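Local atomic coordinates of lipoprotein (Colwellia psychrerythraea, PDB entry 3O0Y), a protein that is of unknown function, but is a predicted lipoprotein whose family is grouped with the metallopeptidase-like MA clan, consistent with a peptidase-related role. Residues V151-Q156 against L165-R170; S66-Y71 against G172-L177; D311-I316 against R504-V509; Y469-A474 against L554-G559. All coordinates share one frame; numbering follows the deposited sequence.

How the contacts relate
The four contacts form two pairs in a largely helical chain. Contacts 1 and 2 have centres about 12 Å apart and meet where Arg170 NE reaches Asp67 O; contact 1, between consecutive helices 144-154 and 161-172, is nested within the loop closed by contact 2, which brings the earlier loop 66-71 onto the next helix, 174-190. Contacts 3 and 4, with centres about 14 Å apart, alternate along the chain, touch through the Glu312-Lys557 salt bridge and share one sulfate ion. Contact 3 lies about 42 Å, centre to centre, from contacts 1 and 2, across the chain's centre. Contact 4, on helices 467-483 and 555-574, is more central. Later helices thus interlock around an anion site.

Contact 1 of 4, residues V151-Q156 against L165-R170; sequences VMQNDQ and LDYIVR
Arg170, whose guanidinium is held by Asp67 O through NE and by Thr51 OG1 through NH1, meets both Met152 and Gln156 across the contact. The Gln156 side chain reaches over from the turn that ends helix 144-154. With CG anti to the backbone N (chi1 -174°) and the chain extended, its amide arrives at the edge of the Arg170 guanidinium, the two planes 77° apart; which of its two amide atoms faces the arginine is doubtful. Met152 meets Tyr167 twice. Its carbonyl O lies in the ring plane at the edge, 3.5 Å from Tyr167 CE1, while its methyl CE sits over one face, 4.3 Å from the ring centroid in a CH-pi contact. The bend at chi3 (62°) also brings Met152 CE against Arg170 CB, at 3.7 Å. The far end of the tyrosine is held by a hydrogen bond from its OH to Phe220 O, and Phe224 meets the same ring. Two consecutive helices, 144-154 and 161-172, run in roughly opposite directions here, packed side chain against side chain across a short connection: a helical hairpin.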
loop_
_atom_site.group_PDB
_atom_site.type_symbol
_atom_site.label_atom_id
_atom_site.label_comp_id
_atom_site.label_asym_id
_atom_site.label_seq_id
_atom_site.Cartn_x
_atom_site.Cartn_y
_atom_site.Cartn_z
ATOM N N VAL A 151 -2.910 11.819 -6.244
ATOM C CA VAL A 151 -4.223 11.444 -6.790
ATOM C C VAL A 151 -4.632 12.450 -7.871
ATOM O O VAL A 151 -5.151 12.074 -8.934
ATOM C CB VAL A 151 -5.307 11.288 -5.721
ATOM C CG1 VAL A 151 -6.736 11.173 -6.358
ATOM C CG2 VAL A 151 -5.011 10.078 -4.814
ATOM N N MET A 152 -4.460 13.721 -7.535
ATOM C CA MET A 152 -4.864 14.778 -8.445
ATOM C C MET A 152 -4.080 14.698 -9.760
ATOM O O MET A 152 -4.635 14.951 -10.823
ATOM C CB MET A 152 -4.697 16.149 -7.787
ATOM C CG MET A 152 -5.734 16.481 -6.689
ATOM S SD MET A 152 -5.637 18.160 -5.952
ATOM C CE MET A 152 -5.977 19.087 -7.535
ATOM N N GLN A 153 -2.810 14.277 -9.719
ATOM C CA GLN A 153 -1.987 14.296 -10.901
ATOM C C GLN A 153 -2.119 13.000 -11.683
ATOM O O GLN A 153 -1.880 12.976 -12.893
ATOM C CB GLN A 153 -0.528 14.577 -10.538
ATOM C CG GLN A 153 -0.287 15.972 -10.005
ATOM C CD GLN A 153 1.084 16.165 -9.409
ATOM O OE1 GLN A 153 2.007 15.390 -9.656
ATOM N NE2 GLN A 153 1.192 17.151 -8.523
ATOM N N ASN A 154 -2.523 11.929 -11.027
ATOM C CA ASN A 154 -2.595 10.632 -11.696
ATOM C C ASN A 154 -3.968 10.121 -11.993
ATOM O O ASN A 154 -4.173 9.446 -12.989
ATOM C CB ASN A 154 -1.817 9.606 -10.835
ATOM C CG ASN A 154 -0.337 9.827 -10.973
ATOM O OD1 ASN A 154 0.259 9.417 -11.988
ATOM N ND2 ASN A 154 0.232 10.599 -10.069
ATOM N N ASP A 155 -4.866 10.248 -11.037
ATOM C CA ASP A 155 -6.134 9.572 -11.102
ATOM C C ASP A 155 -7.291 10.479 -11.481
ATOM O O ASP A 155 -8.307 10.012 -11.956
ATOM C CB ASP A 155 -6.440 8.971 -9.724
ATOM C CG ASP A 155 -5.361 7.991 -9.265
ATOM O OD1 ASP A 155 -5.084 7.031 -10.002
ATOM O OD2 ASP A 155 -4.858 8.171 -8.135
ATOM N N GLN A 156 -7.169 11.773 -11.242
ATOM C CA GLN A 156 -8.260 12.679 -11.522
ATOM C C GLN A 156 -8.362 12.959 -13.016
ATOM O O GLN A 156 -7.401 13.399 -13.630
ATOM C CB GLN A 156 -8.025 13.980 -10.756
ATOM C CG GLN A 156 -9.185 14.939 -10.871
ATOM C CD GLN A 156 -9.186 16.107 -9.918
ATOM O OE1 GLN A 156 -9.817 17.155 -10.212
ATOM N NE2 GLN A 156 -8.618 15.936 -8.779
ATOM N N LEU A 165 -12.062 22.408 -14.481
ATOM C CA LEU A 165 -12.512 23.329 -13.455
ATOM C C LEU A 165 -12.569 22.609 -12.089
ATOM O O LEU A 165 -12.240 23.197 -11.057
ATOM C CB LEU A 165 -13.854 23.937 -13.818
ATOM C CG LEU A 165 -13.832 24.990 -14.968
ATOM C CD1 LEU A 165 -15.251 25.353 -15.414
ATOM C CD2 LEU A 165 -13.043 26.254 -14.572
ATOM N N ASP A 166 -12.929 21.340 -12.063
ATOM C CA ASP A 166 -12.812 20.584 -10.783
ATOM C C ASP A 166 -11.389 20.539 -10.163
ATOM O O ASP A 166 -11.191 20.600 -8.912
ATOM C CB ASP A 166 -13.267 19.150 -10.948
ATOM C CG ASP A 166 -14.771 18.994 -11.235
ATOM O OD1 ASP A 166 -15.548 19.923 -11.001
ATOM O OD2 ASP A 166 -15.158 17.910 -11.763
ATOM N N TYR A 167 -10.391 20.470 -11.042
ATOM C CA TYR A 167 -8.972 20.484 -10.637
ATOM C C TYR A 167 -8.608 21.836 -10.036
ATOM O O TYR A 167 -8.000 21.907 -8.969
ATOM C CB TYR A 167 -8.138 20.143 -11.886
ATOM C CG TYR A 167 -6.675 19.906 -11.758
ATOM C CD1 TYR A 167 -6.189 18.665 -11.395
ATOM C CD2 TYR A 167 -5.752 20.937 -11.987
ATOM C CE1 TYR A 167 -4.781 18.395 -11.404
ATOM C CE2 TYR A 167 -4.369 20.670 -12.020
ATOM C CZ TYR A 167 -3.901 19.429 -11.667
ATOM O OH TYR A 167 -2.551 19.166 -11.651
ATOM N N ILE A 168 -9.084 22.912 -10.667
ATOM C CA ILE A 168 -8.831 24.262 -10.194
ATOM C C ILE A 168 -9.456 24.518 -8.835
ATOM O O ILE A 168 -8.832 25.111 -7.929
ATOM C CB ILE A 168 -9.273 25.292 -11.283
ATOM C CG1 ILE A 168 -8.275 25.217 -12.432
ATOM C CG2 ILE A 168 -9.350 26.727 -10.716
ATOM C CD1 ILE A 168 -8.852 25.765 -13.761
ATOM N N VAL A 169 -10.700 24.096 -8.720
ATOM C CA VAL A 169 -11.472 24.260 -7.492
ATOM C C VAL A 169 -10.799 23.493 -6.325
ATOM O O VAL A 169 -10.742 23.977 -5.187
ATOM C CB VAL A 169 -12.902 23.843 -7.729
ATOM C CG1 VAL A 169 -13.638 23.691 -6.427
ATOM C CG2 VAL A 169 -13.567 24.910 -8.673
ATOM N N ARG A 170 -10.298 22.305 -6.637
ATOM C CA ARG A 170 -9.554 21.537 -5.614
ATOM C C ARG A 170 -8.299 22.253 -5.154
ATOM O O ARG A 170 -8.053 22.401 -3.930
ATOM C CB ARG A 170 -9.261 20.121 -6.147
ATOM C CG ARG A 170 -10.486 19.235 -5.944
ATOM C CD ARG A 170 -10.169 17.753 -6.204
ATOM N NE ARG A 170 -11.137 16.851 -5.560
ATOM C CZ ARG A 170 -11.343 15.596 -5.932
ATOM N NH1 ARG A 170 -10.623 15.042 -6.898
ATOM N NH2 ARG A 170 -12.219 14.868 -5.268
#

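Contact 2 of 4, residues S66-Y71 against G172-L177; sequences SDMEFY and GQFDKL
The Phe70 ring is covered on one face and met at its edge by the first turn of helix 174-190. Lys176, fully extended, lays its methylenes across that face: CE stands 3.9 Å from the ring centroid, almost on the normal, and NZ makes a cation-pi contact at 4.4 Å from it. Toward the rim of the opposite face lies Met68 C, and Leu177 N sits in the ring plane. An alanine in place of Phe70 is likely to leave the lysine chain without its platform and open a gap beside Gln173 and Leu177. Leu177 is the bump that fills a hollow in the 66-71 loop. Its CD1 wedges between Glu69 O, 3.2 Å away and lacking a polar partner, and the Tyr71 edge, 3.9 Å off at CD2; Leu177 CD2 lies against Met68 SD. Met68, bent at chi2 (47°) and chi3, curls toward Phe174, its sulfur making an oblique Met-aromatic contact with that ring, SD to centroid 5.2 Å, while its CB slides past the N-cap residue Gln173. The loop, lying before helix 73-92, thus drapes over the junction of helices 161-172 and 174-190, with helix 144-154 touching Phe174 and Glu69 through Ile148.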
loop_
_atom_site.group_PDB
_atom_site.type_symbol
_atom_site.label_atom_id
_atom_site.label_comp_id
_atom_site.label_asym_id
_atom_site.label_seq_id
_atom_site.Cartn_x
_atom_site.Cartn_y
_atom_site.Cartn_z
ATOM N N SER A 66 -15.141 17.902 -6.911
ATOM C CA SER A 66 -14.298 19.033 -6.591
ATOM C C SER A 66 -14.191 19.273 -5.108
ATOM O O SER A 66 -13.764 20.338 -4.677
ATOM C CB SER A 66 -14.805 20.290 -7.281
ATOM O OG SER A 66 -16.081 20.655 -6.847
ATOM N N ASP A 67 -14.491 18.261 -4.319
ATOM C CA ASP A 67 -14.333 18.394 -2.880
ATOM C C ASP A 67 -12.895 18.103 -2.452
ATOM O O ASP A 67 -12.130 17.366 -3.107
ATOM C CB ASP A 67 -15.272 17.444 -2.133
ATOM C CG ASP A 67 -16.759 17.887 -2.164
ATOM O OD1 ASP A 67 -17.130 18.860 -2.875
ATOM O OD2 ASP A 67 -17.567 17.229 -1.458
ATOM N N MET A 68 -12.565 18.661 -1.303
ATOM C CA MET A 68 -11.292 18.494 -0.677
ATOM C C MET A 68 -11.494 17.706 0.640
ATOM O O MET A 68 -12.628 17.620 1.172
ATOM C CB MET A 68 -10.656 19.879 -0.384
ATOM C CG MET A 68 -9.200 19.833 0.179
ATOM S SD MET A 68 -7.964 18.781 -0.608
ATOM C CE MET A 68 -8.224 19.233 -2.409
ATOM N N GLU A 69 -10.406 17.124 1.150
ATOM C CA GLU A 69 -10.403 16.464 2.448
ATOM C C GLU A 69 -9.882 17.457 3.507
ATOM O O GLU A 69 -8.989 18.220 3.216
ATOM C CB GLU A 69 -9.477 15.284 2.392
ATOM C CG GLU A 69 -9.933 14.212 1.415
ATOM C CD GLU A 69 -8.944 13.048 1.195
ATOM O OE1 GLU A 69 -7.787 13.056 1.719
ATOM O OE2 GLU A 69 -9.321 12.109 0.418
ATOM N N PHE A 70 -10.453 17.399 4.705
ATOM C CA PHE A 70 -10.043 18.214 5.822
ATOM C C PHE A 70 -9.809 17.362 7.040
ATOM O O PHE A 70 -10.476 16.321 7.284
ATOM C CB PHE A 70 -11.078 19.299 6.108
ATOM C CG PHE A 70 -11.405 20.137 4.887
ATOM C CD1 PHE A 70 -10.444 20.934 4.298
ATOM C CD2 PHE A 70 -12.650 20.047 4.301
ATOM C CE1 PHE A 70 -10.744 21.681 3.137
ATOM C CE2 PHE A 70 -12.950 20.788 3.168
ATOM C CZ PHE A 70 -12.014 21.612 2.616
ATOM N N TYR A 71 -8.888 17.823 7.849
ATOM C CA TYR A 71 -8.264 16.987 8.869
ATOM C C TYR A 71 -8.254 17.637 10.242
ATOM O O TYR A 71 -7.434 17.280 11.063
ATOM C CB TYR A 71 -6.811 16.637 8.455
ATOM C CG TYR A 71 -6.818 15.659 7.320
ATOM C CD1 TYR A 71 -7.003 14.338 7.566
ATOM C CD2 TYR A 71 -6.791 16.094 6.002
ATOM C CE1 TYR A 71 -7.051 13.401 6.514
ATOM C CE2 TYR A 71 -6.893 15.228 4.982
ATOM C CZ TYR A 71 -7.021 13.862 5.232
ATOM O OH TYR A 71 -7.126 12.983 4.190
ATOM N N GLY A 172 -7.684 25.388 -5.142
ATOM C CA GLY A 172 -8.092 26.561 -4.407
ATOM C C GLY A 172 -8.446 26.314 -2.980
ATOM O O GLY A 172 -8.470 27.246 -2.197
ATOM N N GLN A 173 -8.623 25.049 -2.603
ATOM C CA GLN A 173 -8.946 24.716 -1.200
ATOM C C GLN A 173 -7.740 24.253 -0.393
ATOM O O GLN A 173 -7.882 23.779 0.755
ATOM C CB GLN A 173 -10.004 23.632 -1.222
ATOM C CG GLN A 173 -11.323 24.148 -1.833
ATOM C CD GLN A 173 -12.287 23.064 -1.985
ATOM O OE1 GLN A 173 -12.436 22.465 -3.064
ATOM N NE2 GLN A 173 -12.942 22.752 -0.890
ATOM N N PHE A 174 -6.541 24.416 -0.954
ATOM C CA PHE A 174 -5.341 23.906 -0.267
ATOM C C PHE A 174 -5.014 24.732 0.970
ATOM O O PHE A 174 -4.321 24.246 1.915
ATOM C CB PHE A 174 -4.160 23.841 -1.197
ATOM C CG PHE A 174 -3.960 22.506 -1.820
ATOM C CD1 PHE A 174 -4.948 21.940 -2.574
ATOM C CD2 PHE A 174 -2.797 21.810 -1.658
ATOM C CE1 PHE A 174 -4.768 20.745 -3.203
ATOM C CE2 PHE A 174 -2.611 20.626 -2.278
ATOM C CZ PHE A 174 -3.650 20.051 -3.005
ATOM N N ASP A 175 -5.541 25.957 1.023
ATOM C CA ASP A 175 -5.370 26.735 2.249
ATOM C C ASP A 175 -6.077 26.096 3.453
ATOM O O ASP A 175 -5.490 25.963 4.535
ATOM C CB ASP A 175 -5.819 28.204 2.114
ATOM C CG ASP A 175 -7.238 28.377 1.523
ATOM O OD1 ASP A 175 -7.853 27.451 0.946
ATOM O OD2 ASP A 175 -7.725 29.544 1.560
ATOM N N LYS A 176 -7.319 25.670 3.257
ATOM C CA LYS A 176 -8.022 25.030 4.351
ATOM C C LYS A 176 -7.406 23.670 4.619
ATOM O O LYS A 176 -7.341 23.262 5.753
ATOM C CB LYS A 176 -9.525 24.911 4.063
ATOM C CG LYS A 176 -10.333 24.420 5.258
ATOM C CD LYS A 176 -11.849 24.654 5.083
ATOM C CE LYS A 176 -12.661 23.835 6.090
ATOM N NZ LYS A 176 -14.122 23.871 5.771
ATOM N N LEU A 177 -7.017 22.943 3.582
ATOM C CA LEU A 177 -6.344 21.642 3.804
ATOM C C LEU A 177 -5.184 21.825 4.798
ATOM O O LEU A 177 -5.112 21.160 5.859
ATOM C CB LEU A 177 -5.788 21.087 2.513
ATOM C CG LEU A 177 -4.976 19.818 2.579
ATOM C CD1 LEU A 177 -5.850 18.659 3.170
ATOM C CD2 LEU A 177 -4.395 19.503 1.179
#

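Contact 3 of 4, residues D311-I316 against R504-V509; sequences DEVARI and RAVRLV. With SO4 (sulfate ion), chain D.
The Glu312 carboxylate, on a side chain whose CB touches Ala505 CB at 3.7 Å, lies at the edge of the Arg315 guanidinium, and Ile316 CG1 lies over the rim of one face of that same group. Arg315 holds it side-on with two nearly straight bonds, NH2 to Glu312 OE1 at 2.8 Å and NE to Glu312 OE2 at 3.0 Å, each on the syn side. Between the helices themselves the meeting is apolar. The axes of segments 311-316 and 504-509 come within 8.6 Å and run close to antiparallel (154°), allowed by the small Ala505 facing Val313. With Val313 CG1 anti to the backbone N (chi1 160°), CG2 lies anti to the carbonyl carbon and reaches Val506 CG2 at 3.6 Å, beside Ala505 and Val509; Ile316 CD1 also meets the alanine methyl. On another side of helix 491-515 the Arg507 guanidinium turns its edge to the sulfate, NH1 bonding O1 at 3.0 Å and NH2 bonding O4 at 2.9 Å, and it also makes a cation-pi contact with Tyr556. Arg504 NH2 adds a second grip on O1 at 2.7 Å, and Arg545 NH2 binds the ion as well. Although the sulfate probably came from the crystallisation liquor, arginines gathered this way suggest a pocket suited to an anionic group.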
loop_
_atom_site.group_PDB
_atom_site.type_symbol
_atom_site.label_atom_id
_atom_site.label_comp_id
_atom_site.label_asym_id
_atom_site.label_seq_id
_atom_site.Cartn_x
_atom_site.Cartn_y
_atom_site.Cartn_z
ATOM N N ASP A 311 13.693 -16.892 12.933
ATOM C CA ASP A 311 13.712 -18.238 12.394
ATOM C C ASP A 311 13.574 -18.274 10.903
ATOM O O ASP A 311 14.195 -19.096 10.261
ATOM C CB ASP A 311 12.635 -19.135 13.011
ATOM C CG ASP A 311 12.788 -19.235 14.579
ATOM O OD1 ASP A 311 13.917 -19.049 15.092
ATOM O OD2 ASP A 311 11.767 -19.550 15.261
ATOM N N GLU A 312 12.736 -17.400 10.370
ATOM C CA GLU A 312 12.584 -17.344 8.890
ATOM C C GLU A 312 13.863 -16.838 8.177
ATOM O O GLU A 312 14.226 -17.321 7.108
ATOM C CB GLU A 312 11.390 -16.489 8.493
ATOM C CG GLU A 312 10.078 -17.194 8.734
ATOM C CD GLU A 312 9.876 -18.362 7.715
ATOM O OE1 GLU A 312 9.635 -18.035 6.537
ATOM O OE2 GLU A 312 10.123 -19.550 8.069
ATOM N N VAL A 313 14.542 -15.875 8.777
ATOM C CA VAL A 313 15.802 -15.350 8.213
ATOM C C VAL A 313 16.789 -16.483 8.176
ATOM O O VAL A 313 17.494 -16.648 7.181
ATOM C CB VAL A 313 16.347 -14.145 9.066
ATOM C CG1 VAL A 313 17.832 -13.929 8.803
ATOM C CG2 VAL A 313 15.491 -12.797 8.816
ATOM N N ALA A 314 16.870 -17.299 9.237
ATOM C CA ALA A 314 17.834 -18.383 9.284
ATOM C C ALA A 314 17.478 -19.376 8.207
ATOM O O ALA A 314 18.362 -19.885 7.478
ATOM C CB ALA A 314 17.863 -19.060 10.649
ATOM N N ARG A 315 16.182 -19.674 8.070
ATOM C CA ARG A 315 15.753 -20.745 7.157
ATOM C C ARG A 315 16.041 -20.354 5.699
ATOM O O ARG A 315 16.660 -21.086 4.944
ATOM C CB ARG A 315 14.270 -21.004 7.307
ATOM C CG ARG A 315 13.731 -22.082 6.363
ATOM C CD ARG A 315 12.227 -22.227 6.426
ATOM N NE ARG A 315 11.489 -21.052 5.911
ATOM C CZ ARG A 315 11.298 -20.715 4.644
ATOM N NH1 ARG A 315 11.736 -21.457 3.632
ATOM N NH2 ARG A 315 10.549 -19.652 4.404
ATOM N N ILE A 316 15.618 -19.146 5.355
ATOM C CA ILE A 316 15.697 -18.687 3.937
ATOM C C ILE A 316 17.168 -18.486 3.538
ATOM O O ILE A 316 17.599 -18.869 2.425
ATOM C CB ILE A 316 14.886 -17.419 3.722
ATOM C CG1 ILE A 316 13.386 -17.658 3.981
ATOM C CG2 ILE A 316 15.038 -16.912 2.229
ATOM C CD1 ILE A 316 12.644 -16.310 4.169
ATOM N N ARG A 504 11.412 -9.765 3.433
ATOM C CA ARG A 504 10.187 -9.677 4.162
ATOM C C ARG A 504 10.248 -10.394 5.535
ATOM O O ARG A 504 9.562 -10.000 6.464
ATOM C CB ARG A 504 9.006 -10.122 3.333
ATOM C CG ARG A 504 8.470 -9.025 2.466
ATOM C CD ARG A 504 8.722 -9.233 1.097
ATOM N NE ARG A 504 8.465 -8.052 0.240
ATOM C CZ ARG A 504 9.358 -7.528 -0.540
ATOM N NH1 ARG A 504 10.631 -7.984 -0.514
ATOM N NH2 ARG A 504 9.014 -6.484 -1.294
ATOM N N ALA A 505 11.101 -11.393 5.684
ATOM C CA ALA A 505 11.380 -11.984 6.985
ATOM C C ALA A 505 12.153 -10.979 7.845
ATOM O O ALA A 505 11.833 -10.782 9.046
ATOM C CB ALA A 505 12.136 -13.295 6.769
ATOM N N VAL A 506 13.146 -10.332 7.252
ATOM C CA VAL A 506 13.859 -9.258 7.962
ATOM C C VAL A 506 12.912 -8.199 8.488
ATOM O O VAL A 506 13.120 -7.660 9.601
ATOM C CB VAL A 506 15.008 -8.665 7.103
ATOM C CG1 VAL A 506 15.618 -7.398 7.719
ATOM C CG2 VAL A 506 16.120 -9.743 6.923
ATOM N N ARG A 507 11.872 -7.850 7.700
ATOM C CA ARG A 507 10.864 -6.908 8.124
ATOM C C ARG A 507 10.226 -7.282 9.448
ATOM O O ARG A 507 10.020 -6.411 10.288
ATOM C CB ARG A 507 9.791 -6.723 7.056
ATOM C CG ARG A 507 10.216 -5.853 5.946
ATOM C CD ARG A 507 9.096 -5.612 4.925
ATOM N NE ARG A 507 9.434 -4.551 3.990
ATOM C CZ ARG A 507 8.854 -4.381 2.795
ATOM N NH1 ARG A 507 7.840 -5.154 2.407
ATOM N NH2 ARG A 507 9.276 -3.402 1.986
ATOM N N LEU A 508 9.961 -8.549 9.684
ATOM C CA LEU A 508 9.398 -8.983 10.999
ATOM C C LEU A 508 10.362 -8.639 12.142
ATOM O O LEU A 508 9.984 -8.169 13.257
ATOM C CB LEU A 508 9.152 -10.492 11.004
ATOM C CG LEU A 508 8.072 -11.006 10.038
ATOM C CD1 LEU A 508 7.915 -12.497 10.412
ATOM C CD2 LEU A 508 6.726 -10.231 10.187
ATOM N N VAL A 509 11.651 -8.847 11.873
ATOM C CA VAL A 509 12.668 -8.626 12.876
ATOM C C VAL A 509 12.858 -7.127 13.178
ATOM O O VAL A 509 12.918 -6.669 14.363
ATOM C CB VAL A 509 14.002 -9.229 12.460
ATOM C CG1 VAL A 509 15.041 -8.950 13.554
ATOM C CG2 VAL A 509 13.922 -10.746 12.249
HETATM S S SO4 D . 6.584 -3.534 -0.794
HETATM O O1 SO4 D . 7.006 -4.923 -0.467
HETATM O O2 SO4 D . 6.794 -3.322 -2.188
HETATM O O3 SO4 D . 5.134 -3.313 -0.575
HETATM O O4 SO4 D . 7.205 -2.593 0.100
#

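Contact 4 of 4, residues Y469-A474 against L554-G559; sequences YTEGWA and LGYKLG. With SO4 (sulfate ion), chain D.
Gly472 and Gly559 let segments 469-474 and 555-559, of helices 467-483 and 555-574, cross at 72° with their axes 6.8 Å apart and Gly472 CA 3.9 Å from Gly559 CA. Gly555 and Gly559 form a GxxxG motif in the second helix, and a CB on Gly472 would clash with Gly559 C. Close backbones permit a CA-H...O contact from Gly472 CA to Tyr556 O, at 3.4 Å. Beside this crossing the Glu471 side chain runs along the Tyr556 ring, pointing the same way. Its CB makes a CH-pi contact over one face, 3.7 Å from the centroid, and the bend at chi2 (-56°) keeps the carboxylate against the ring, the two planes 31° apart, with OE1 3.2 Å from Tyr556 CE1. Replacing Tyr556 by an alanine would probably leave Glu471 free to turn and the sulfate without one of its donors. His444 of helix 444-452 also touches the Glu471 side chain. The phenol itself ends at the anion: Tyr556 OH donates to sulfate O3 at 2.7 Å.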
loop_
_atom_site.group_PDB
_atom_site.type_symbol
_atom_site.label_atom_id
_atom_site.label_comp_id
_atom_site.label_asym_id
_atom_site.label_seq_id
_atom_site.Cartn_x
_atom_site.Cartn_y
_atom_site.Cartn_z
ATOM N N TYR A 469 -3.657 -9.884 4.467
ATOM C CA TYR A 469 -4.193 -10.621 3.301
ATOM C C TYR A 469 -3.503 -10.185 2.009
ATOM O O TYR A 469 -3.099 -11.008 1.181
ATOM C CB TYR A 469 -5.718 -10.461 3.193
ATOM C CG TYR A 469 -6.303 -11.150 1.996
ATOM C CD1 TYR A 469 -6.900 -12.365 2.067
ATOM C CD2 TYR A 469 -6.288 -10.492 0.787
ATOM C CE1 TYR A 469 -7.436 -12.967 0.945
ATOM C CE2 TYR A 469 -6.767 -11.104 -0.352
ATOM C CZ TYR A 469 -7.378 -12.294 -0.264
ATOM O OH TYR A 469 -7.912 -12.889 -1.413
ATOM N N THR A 470 -3.509 -8.896 1.777
ATOM C CA THR A 470 -3.094 -8.272 0.530
ATOM C C THR A 470 -1.594 -8.455 0.309
ATOM O O THR A 470 -1.215 -8.924 -0.780
ATOM C CB THR A 470 -3.534 -6.789 0.409
ATOM O OG1 THR A 470 -4.957 -6.727 0.620
ATOM C CG2 THR A 470 -3.168 -6.252 -1.024
ATOM N N GLU A 471 -0.765 -8.146 1.287
ATOM C CA GLU A 471 0.636 -8.324 1.152
ATOM C C GLU A 471 1.030 -9.780 1.287
ATOM O O GLU A 471 1.945 -10.203 0.543
ATOM C CB GLU A 471 1.355 -7.478 2.206
ATOM C CG GLU A 471 1.005 -6.035 2.109
ATOM C CD GLU A 471 1.268 -5.374 0.714
ATOM O OE1 GLU A 471 1.908 -5.964 -0.224
ATOM O OE2 GLU A 471 0.732 -4.253 0.548
ATOM N N GLY A 472 0.371 -10.550 2.170
ATOM C CA GLY A 472 0.656 -11.926 2.298
ATOM C C GLY A 472 0.326 -12.694 1.024
ATOM O O GLY A 472 1.107 -13.579 0.601
ATOM N N TRP A 473 -0.771 -12.316 0.362
ATOM C CA TRP A 473 -1.134 -12.955 -0.911
ATOM C C TRP A 473 -0.012 -12.736 -1.944
ATOM O O TRP A 473 0.372 -13.667 -2.651
ATOM C CB TRP A 473 -2.468 -12.388 -1.466
ATOM C CG TRP A 473 -2.627 -12.886 -2.926
ATOM C CD1 TRP A 473 -2.268 -12.233 -4.031
ATOM C CD2 TRP A 473 -2.862 -14.252 -3.314
ATOM N NE1 TRP A 473 -2.329 -13.077 -5.113
ATOM C CE2 TRP A 473 -2.710 -14.313 -4.690
ATOM C CE3 TRP A 473 -3.280 -15.371 -2.639
ATOM C CZ2 TRP A 473 -2.880 -15.504 -5.392
ATOM C CZ3 TRP A 473 -3.436 -16.556 -3.324
ATOM C CH2 TRP A 473 -3.305 -16.586 -4.682
ATOM N N ALA A 474 0.457 -11.502 -2.067
ATOM C CA ALA A 474 1.416 -11.196 -3.139
ATOM C C ALA A 474 2.728 -11.936 -2.884
ATOM O O ALA A 474 3.315 -12.480 -3.797
ATOM C CB ALA A 474 1.647 -9.686 -3.286
ATOM N N LEU A 554 4.737 -5.955 8.944
ATOM C CA LEU A 554 4.470 -7.298 9.452
ATOM C C LEU A 554 3.517 -8.125 8.554
ATOM O O LEU A 554 3.556 -9.354 8.583
ATOM C CB LEU A 554 3.916 -7.212 10.875
ATOM C CG LEU A 554 4.735 -6.435 11.864
ATOM C CD1 LEU A 554 3.940 -6.443 13.225
ATOM C CD2 LEU A 554 6.174 -6.947 12.063
ATOM N N GLY A 555 2.701 -7.468 7.714
ATOM C CA GLY A 555 1.663 -8.150 6.972
ATOM C C GLY A 555 2.148 -9.152 5.998
ATOM O O GLY A 555 1.493 -10.210 5.734
ATOM N N TYR A 556 3.304 -8.837 5.444
ATOM C CA TYR A 556 3.855 -9.580 4.300
ATOM C C TYR A 556 4.106 -11.024 4.737
ATOM O O TYR A 556 3.536 -11.979 4.177
ATOM C CB TYR A 556 5.191 -8.961 3.821
ATOM C CG TYR A 556 5.052 -7.570 3.311
ATOM C CD1 TYR A 556 4.907 -7.334 1.951
ATOM C CD2 TYR A 556 4.966 -6.470 4.185
ATOM C CE1 TYR A 556 4.660 -6.100 1.499
ATOM C CE2 TYR A 556 4.750 -5.221 3.704
ATOM C CZ TYR A 556 4.532 -5.030 2.380
ATOM O OH TYR A 556 4.308 -3.767 1.903
ATOM N N LYS A 557 4.997 -11.221 5.703
ATOM C CA LYS A 557 5.295 -12.577 6.137
ATOM C C LYS A 557 4.157 -13.177 6.967
ATOM O O LYS A 557 3.941 -14.366 6.899
ATOM C CB LYS A 557 6.639 -12.678 6.857
ATOM C CG LYS A 557 7.728 -13.082 5.937
ATOM C CD LYS A 557 7.593 -14.605 5.708
ATOM C CE LYS A 557 8.449 -15.132 4.619
ATOM N NZ LYS A 557 8.361 -16.684 4.484
ATOM N N LEU A 558 3.541 -12.448 7.896
ATOM C CA LEU A 558 2.505 -13.101 8.722
ATOM C C LEU A 558 1.342 -13.611 7.821
ATOM O O LEU A 558 0.817 -14.707 8.008
ATOM C CB LEU A 558 2.025 -12.179 9.816
ATOM C CG LEU A 558 3.074 -11.856 10.854
ATOM C CD1 LEU A 558 2.507 -10.882 11.907
ATOM C CD2 LEU A 558 3.693 -13.116 11.452
ATOM N N GLY A 559 0.970 -12.828 6.799
ATOM C CA GLY A 559 -0.060 -13.228 5.936
ATOM C C GLY A 559 0.383 -14.414 5.075
ATOM O O GLY A 559 -0.397 -15.350 4.889
HETATM S S SO4 D . 6.584 -3.534 -0.794
HETATM O O1 SO4 D . 7.006 -4.923 -0.467
HETATM O O2 SO4 D . 6.794 -3.322 -2.188
HETATM O O3 SO4 D . 5.134 -3.313 -0.575
HETATM O O4 SO4 D . 7.205 -2.593 0.100
#